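Local coordinates for peptidase S9 prolyl oligopeptidase catalytic domain-containing protein (Pyrococcus horikoshii, PDB 4HXF), which is a self-compartmentalizing hexameric serine protease, an acylaminoacyl peptidase that probably cleaves peptides in its alpha/beta-hydrolase domain beside a beta-propeller, at residues 12-18 and 29-34; 320-324 and 337-343. All blocks are in the same frame, centred on the assembly; numbering follows the deposited sequence.

Interaction 1: residues 12-18 and 29-34; sequences TKFAYLS and YVLTKA
Leu31 CD1 meets two apolar partners in residues 12-18, roughly at right angles to each other: Ala15 CB at 3.5 Å, tighter than ordinary carbon packing, and Leu17 CD2 at 3.9 Å. With chi1 at 167°, Leu31 swings its CG away from its own N, and CD1 reaches both. The same Leu17 methyl also touches Tyr29 CE2, meeting that ring obliquely. Across the strands, Tyr16 with Thr32 and Ser18 with Val30 are antiparallel hydrogen-bonded pairs, and Leu17 with Leu31 is the non-hydrogen-bonded pair between them. The bonds include Thr32 N to Tyr16 O at 2.8 Å and Val30 N to Ser18 O at 2.9 Å. On the face carrying Tyr16, Ser18 and Thr32, one water joins Tyr16 O, Ser18 OG and Thr32 OG1. Toward Thr12 direct pairing gives way to water: one molecule accepts from Ala34 N and donates to Phe14 O at 2.7 Å. Lys33, bent at chi2, chi3 and chi4, lays CE 3.4 Å from Phe14 O, while its NZ forms a salt bridge with Glu163 of the second subunit. Residues 16-23 and 26-35 form a beta hairpin, the first two strands of a four-stranded antiparallel sheet, a blade of the beta-propeller.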
loop_
_atom_site.group_PDB
_atom_site.type_symbol
_atom_site.label_atom_id
_atom_site.label_comp_id
_atom_site.label_asym_id
_atom_site.label_seq_id
_atom_site.Cartn_x
_atom_site.Cartn_y
_atom_site.Cartn_z
ATOM N N THR A 12 -22.000 -24.818 6.684
ATOM C CA THR A 12 -21.829 -23.682 5.800
ATOM C C THR A 12 -22.824 -23.630 4.681
ATOM O O THR A 12 -22.880 -22.658 3.999
ATOM C CB THR A 12 -20.409 -23.565 5.228
ATOM O OG1 THR A 12 -20.137 -24.581 4.267
ATOM C CG2 THR A 12 -19.319 -23.525 6.395
ATOM N N LYS A 13 -23.509 -24.729 4.415
ATOM C CA LYS A 13 -24.413 -24.855 3.263
ATOM C C LYS A 13 -25.788 -24.309 3.691
ATOM O O LYS A 13 -26.670 -24.169 2.828
ATOM C CB LYS A 13 -24.477 -26.307 2.816
ATOM C CG LYS A 13 -23.095 -26.752 2.312
ATOM C CD LYS A 13 -23.049 -28.139 1.667
ATOM N N PHE A 14 -26.050 -24.063 4.976
ATOM C CA PHE A 14 -27.383 -23.610 5.390
ATOM C C PHE A 14 -27.552 -22.100 5.338
ATOM O O PHE A 14 -26.636 -21.323 5.626
ATOM C CB PHE A 14 -27.793 -24.106 6.792
ATOM C CG PHE A 14 -27.538 -25.576 7.004
ATOM C CD1 PHE A 14 -27.149 -26.072 8.221
ATOM C CD2 PHE A 14 -27.783 -26.499 5.996
ATOM C CE1 PHE A 14 -26.891 -27.460 8.439
ATOM C CE2 PHE A 14 -27.495 -27.883 6.207
ATOM C CZ PHE A 14 -27.067 -28.352 7.445
ATOM N N ALA A 15 -28.791 -21.678 5.130
ATOM C CA ALA A 15 -29.159 -20.250 5.259
ATOM C C ALA A 15 -29.633 -20.034 6.623
ATOM O O ALA A 15 -30.504 -20.796 7.063
ATOM C CB ALA A 15 -30.282 -19.878 4.215
ATOM N N TYR A 16 -29.134 -18.962 7.311
ATOM C CA TYR A 16 -29.478 -18.735 8.685
ATOM C C TYR A 16 -30.299 -17.410 8.735
ATOM O O TYR A 16 -29.837 -16.355 8.323
ATOM C CB TYR A 16 -28.316 -18.639 9.560
ATOM C CG TYR A 16 -27.511 -19.878 9.597
ATOM C CD1 TYR A 16 -26.398 -20.065 8.795
ATOM C CD2 TYR A 16 -27.882 -20.934 10.448
ATOM C CE1 TYR A 16 -25.727 -21.271 8.845
ATOM C CE2 TYR A 16 -27.171 -22.129 10.428
ATOM C CZ TYR A 16 -26.114 -22.288 9.645
ATOM O OH TYR A 16 -25.411 -23.506 9.692
ATOM N N LEU A 17 -31.504 -17.519 9.224
ATOM C CA LEU A 17 -32.389 -16.373 9.299
ATOM C C LEU A 17 -32.499 -15.831 10.731
ATOM O O LEU A 17 -32.588 -16.604 11.732
ATOM C CB LEU A 17 -33.805 -16.689 8.844
ATOM C CG LEU A 17 -34.036 -17.298 7.459
ATOM C CD1 LEU A 17 -35.526 -17.432 7.197
ATOM C CD2 LEU A 17 -33.237 -16.520 6.395
ATOM N N SER A 18 -32.602 -14.513 10.815
ATOM C CA SER A 18 -32.745 -13.856 12.140
ATOM C C SER A 18 -33.435 -12.501 12.049
ATOM O O SER A 18 -33.645 -11.939 10.952
ATOM C CB SER A 18 -31.387 -13.628 12.768
ATOM O OG SER A 18 -30.594 -12.716 12.004
ATOM N N TYR A 29 -36.079 -9.303 7.309
ATOM C CA TYR A 29 -35.301 -10.214 8.140
ATOM C C TYR A 29 -33.899 -10.268 7.619
ATOM O O TYR A 29 -33.616 -9.723 6.500
ATOM C CB TYR A 29 -35.961 -11.635 8.206
ATOM C CG TYR A 29 -36.204 -12.317 6.890
ATOM C CD1 TYR A 29 -37.378 -12.106 6.219
ATOM C CD2 TYR A 29 -35.195 -13.038 6.256
ATOM C CE1 TYR A 29 -37.595 -12.667 4.965
ATOM C CE2 TYR A 29 -35.442 -13.656 5.036
ATOM C CZ TYR A 29 -36.627 -13.439 4.376
ATOM O OH TYR A 29 -36.927 -13.985 3.159
ATOM N N VAL A 30 -32.959 -10.910 8.313
ATOM C CA VAL A 30 -31.555 -10.988 7.944
ATOM C C VAL A 30 -31.245 -12.429 7.529
ATOM O O VAL A 30 -31.646 -13.354 8.230
ATOM C CB VAL A 30 -30.535 -10.598 9.068
ATOM C CG1 VAL A 30 -29.137 -10.677 8.597
ATOM C CG2 VAL A 30 -30.950 -9.176 9.550
ATOM N N LEU A 31 -30.671 -12.542 6.367
ATOM C CA LEU A 31 -30.172 -13.839 5.800
ATOM C C LEU A 31 -28.645 -13.833 5.996
ATOM O O LEU A 31 -27.957 -12.913 5.489
ATOM C CB LEU A 31 -30.505 -13.903 4.323
ATOM C CG LEU A 31 -29.798 -15.005 3.523
ATOM C CD1 LEU A 31 -30.220 -16.390 4.004
ATOM C CD2 LEU A 31 -30.188 -14.856 2.032
ATOM N N THR A 32 -28.149 -14.808 6.752
ATOM C CA THR A 32 -26.734 -14.965 7.059
ATOM C C THR A 32 -26.175 -16.224 6.458
ATOM O O THR A 32 -26.823 -17.245 6.548
ATOM C CB THR A 32 -26.443 -14.948 8.570
ATOM O OG1 THR A 32 -26.964 -13.674 9.089
ATOM C CG2 THR A 32 -24.929 -15.150 8.919
ATOM N N LYS A 33 -24.992 -16.098 5.865
ATOM C CA LYS A 33 -24.235 -17.186 5.329
ATOM C C LYS A 33 -22.863 -17.254 5.942
ATOM O O LYS A 33 -22.251 -16.200 6.064
ATOM C CB LYS A 33 -24.096 -17.046 3.829
ATOM C CG LYS A 33 -25.461 -17.203 3.122
ATOM C CD LYS A 33 -26.188 -18.570 3.242
ATOM C CE LYS A 33 -25.412 -19.767 2.852
ATOM N NZ LYS A 33 -25.071 -19.720 1.500
ATOM N N ALA A 34 -22.391 -18.443 6.290
ATOM C CA ALA A 34 -21.008 -18.653 6.707
ATOM C C ALA A 34 -20.201 -18.955 5.465
ATOM O O ALA A 34 -20.343 -20.058 4.843
ATOM C CB ALA A 34 -20.997 -19.832 7.687
HETATM O O HOH W 1 -23.971 -20.740 5.729
HETATM O O HOH W 2 -21.544 -20.608 2.491
HETATM O O HOH W 3 -29.364 -14.175 10.225
#

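Interaction 2: residues 320-324 and 337-343; sequences TRPAE and DYNGLIF
Arg321 reaches residues 337-343 through a chain bent at chi2 (-68°) and chi3 (-70°), which folds it from CB back across the Phe343 ring. CD lies over one face of that ring, 3.8 Å from its centroid in a CH-pi contact, and the guanidinium plane is nearly parallel to the ring. NE donates to a water that also bonds Pro322 O, Glu324 OE1 and Asn339 ND2. At the tip, NH1 gives a nearly straight bond (169°) to Asp337 OD1 at 2.9 Å, nearly along its C-O axis, and a second to Glu324 OE1 at 3.0 Å from above the carboxylate plane, both acceptors in the guanidinium plane; NH2 reaches Asp337 OD1 through another water. Glu324 takes Asn339 N on OE1 at 3.0 Å and Tyr338 N on OE2 at 2.9 Å, gripping the Asp337-Gly340 type I turn, while OE2 also bonds Thr336 OG1. Beside the arginine, Pro322 CD packs on Phe343 CE1 at 3.6 Å. A methionine in place of Arg321 would probably leave Glu324 OE1 and Asp337 OD1, 4.4 Å apart, without the positive charge that bridges them. Arg321, Glu324 and Asp337 form a salt-bridge network, in which one cation probably offsets the repulsion of two acids.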
loop_
_atom_site.group_PDB
_atom_site.type_symbol
_atom_site.label_atom_id
_atom_site.label_comp_id
_atom_site.label_asym_id
_atom_site.label_seq_id
_atom_site.Cartn_x
_atom_site.Cartn_y
_atom_site.Cartn_z
ATOM N N THR A 320 -34.948 -30.886 13.162
ATOM C CA THR A 320 -34.298 -31.284 11.908
ATOM C C THR A 320 -34.175 -30.160 10.862
ATOM O O THR A 320 -33.724 -30.438 9.770
ATOM C CB THR A 320 -35.029 -32.484 11.267
ATOM O OG1 THR A 320 -36.402 -32.139 10.936
ATOM C CG2 THR A 320 -34.976 -33.691 12.165
ATOM N N ARG A 321 -34.576 -28.934 11.150
ATOM C CA ARG A 321 -34.483 -27.793 10.204
ATOM C C ARG A 321 -34.120 -26.504 10.939
ATOM O O ARG A 321 -34.794 -26.131 11.895
ATOM C CB ARG A 321 -35.841 -27.491 9.503
ATOM C CG ARG A 321 -36.156 -28.529 8.384
ATOM C CD ARG A 321 -35.175 -28.372 7.215
ATOM N NE ARG A 321 -35.417 -27.114 6.461
ATOM C CZ ARG A 321 -36.236 -26.962 5.401
ATOM N NH1 ARG A 321 -36.477 -25.737 4.863
ATOM N NH2 ARG A 321 -36.830 -28.047 4.892
ATOM N N PRO A 322 -33.137 -25.808 10.437
ATOM C CA PRO A 322 -32.956 -24.412 10.858
ATOM C C PRO A 322 -34.181 -23.616 10.600
ATOM O O PRO A 322 -35.042 -23.962 9.778
ATOM C CB PRO A 322 -31.786 -23.908 9.990
ATOM C CG PRO A 322 -31.011 -25.186 9.583
ATOM C CD PRO A 322 -32.110 -26.232 9.436
ATOM N N ALA A 323 -34.226 -22.448 11.239
ATOM C CA ALA A 323 -35.384 -21.566 11.190
ATOM C C ALA A 323 -35.781 -21.219 9.771
ATOM O O ALA A 323 -34.965 -20.939 8.898
ATOM C CB ALA A 323 -35.125 -20.218 11.947
ATOM N N GLU A 324 -37.086 -21.180 9.584
ATOM C CA GLU A 324 -37.707 -20.581 8.421
ATOM C C GLU A 324 -38.762 -19.616 8.925
ATOM O O GLU A 324 -39.239 -19.711 10.042
ATOM C CB GLU A 324 -38.356 -21.631 7.455
ATOM C CG GLU A 324 -37.422 -22.650 6.839
ATOM C CD GLU A 324 -36.508 -22.144 5.730
ATOM O OE1 GLU A 324 -35.586 -22.910 5.360
ATOM O OE2 GLU A 324 -36.712 -21.003 5.185
ATOM N N ASP A 337 -38.591 -21.044 2.369
ATOM C CA ASP A 337 -38.121 -22.367 2.310
ATOM C C ASP A 337 -36.622 -22.367 1.853
ATOM O O ASP A 337 -36.229 -23.030 0.885
ATOM C CB ASP A 337 -38.911 -23.227 1.343
ATOM C CG ASP A 337 -38.622 -24.703 1.517
ATOM O OD1 ASP A 337 -38.188 -25.130 2.593
ATOM O OD2 ASP A 337 -38.843 -25.435 0.528
ATOM N N TYR A 338 -35.827 -21.539 2.516
ATOM C CA TYR A 338 -34.422 -21.343 2.118
ATOM C C TYR A 338 -33.613 -22.603 2.053
ATOM O O TYR A 338 -32.864 -22.778 1.098
ATOM C CB TYR A 338 -33.676 -20.368 3.028
ATOM C CG TYR A 338 -33.950 -18.917 2.724
ATOM C CD1 TYR A 338 -35.019 -18.254 3.274
ATOM C CD2 TYR A 338 -33.213 -18.248 1.780
ATOM C CE1 TYR A 338 -35.314 -16.935 2.999
ATOM C CE2 TYR A 338 -33.546 -16.942 1.430
ATOM C CZ TYR A 338 -34.550 -16.283 2.074
ATOM O OH TYR A 338 -34.843 -15.010 1.720
ATOM N N ASN A 339 -33.818 -23.535 3.010
ATOM C CA ASN A 339 -33.015 -24.753 3.069
ATOM C C ASN A 339 -33.671 -26.000 2.495
ATOM O O ASN A 339 -33.201 -27.098 2.664
ATOM C CB ASN A 339 -32.474 -24.998 4.482
ATOM C CG ASN A 339 -31.571 -23.867 4.977
ATOM O OD1 ASN A 339 -30.643 -23.540 4.290
ATOM N ND2 ASN A 339 -31.895 -23.273 6.136
ATOM N N GLY A 340 -34.825 -25.750 1.850
ATOM C CA GLY A 340 -35.626 -26.847 1.305
ATOM C C GLY A 340 -34.907 -27.694 0.287
ATOM O O GLY A 340 -35.083 -28.932 0.274
ATOM N N LEU A 341 -34.102 -27.082 -0.570
ATOM C CA LEU A 341 -33.399 -27.859 -1.581
ATOM C C LEU A 341 -32.254 -28.617 -1.000
ATOM O O LEU A 341 -32.012 -29.772 -1.408
ATOM C CB LEU A 341 -32.990 -26.994 -2.775
ATOM C CG LEU A 341 -34.107 -26.206 -3.513
ATOM C CD1 LEU A 341 -33.575 -25.419 -4.691
ATOM C CD2 LEU A 341 -35.197 -27.179 -3.972
ATOM N N ILE A 342 -31.494 -28.025 -0.089
ATOM C CA ILE A 342 -30.481 -28.741 0.657
ATOM C C ILE A 342 -31.051 -29.957 1.363
ATOM O O ILE A 342 -30.471 -31.111 1.306
ATOM C CB ILE A 342 -29.723 -27.842 1.634
ATOM C CG1 ILE A 342 -28.850 -26.889 0.819
ATOM C CG2 ILE A 342 -28.863 -28.702 2.588
ATOM C CD1 ILE A 342 -27.581 -27.597 0.245
ATOM N N PHE A 343 -32.113 -29.766 2.078
ATOM C CA PHE A 343 -32.600 -30.846 2.881
ATOM C C PHE A 343 -33.253 -31.979 2.119
ATOM O O PHE A 343 -33.386 -33.076 2.706
ATOM C CB PHE A 343 -33.379 -30.383 4.085
ATOM C CG PHE A 343 -32.465 -29.883 5.192
ATOM C CD1 PHE A 343 -32.230 -28.543 5.370
ATOM C CD2 PHE A 343 -31.874 -30.773 6.081
ATOM C CE1 PHE A 343 -31.379 -28.076 6.375
ATOM C CE2 PHE A 343 -31.034 -30.297 7.124
ATOM C CZ PHE A 343 -30.761 -28.967 7.255
HETATM O O HOH W 4 -34.361 -24.494 7.259
HETATM O O HOH W 5 -38.834 -27.944 2.702
#

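In the fold
Interactions 1 and 2 lie side by side, their centres about 10 Å apart, and touch directly: Tyr29 OH is 2.7 Å from Tyr338 OH, Ala15 N 2.8 Å from Asn339 OD1, both probable hydrogen bonds, and the Phe14 and Phe343 rings pack together. Interaction 1 is the more buried and pairs two strands of one sheet; interaction 2, partly buried, ties the loop before strand 324-328 to the turn and short helix after strand 332-334, at another four-stranded sheet. Backbone pairing and apolar packing dominate at 12-18 and 29-34, charged side chains at 320-324 and 337-343. Both adjoin the second subunit, through Lys33 in the first and the Asp337 carbonyl in the second.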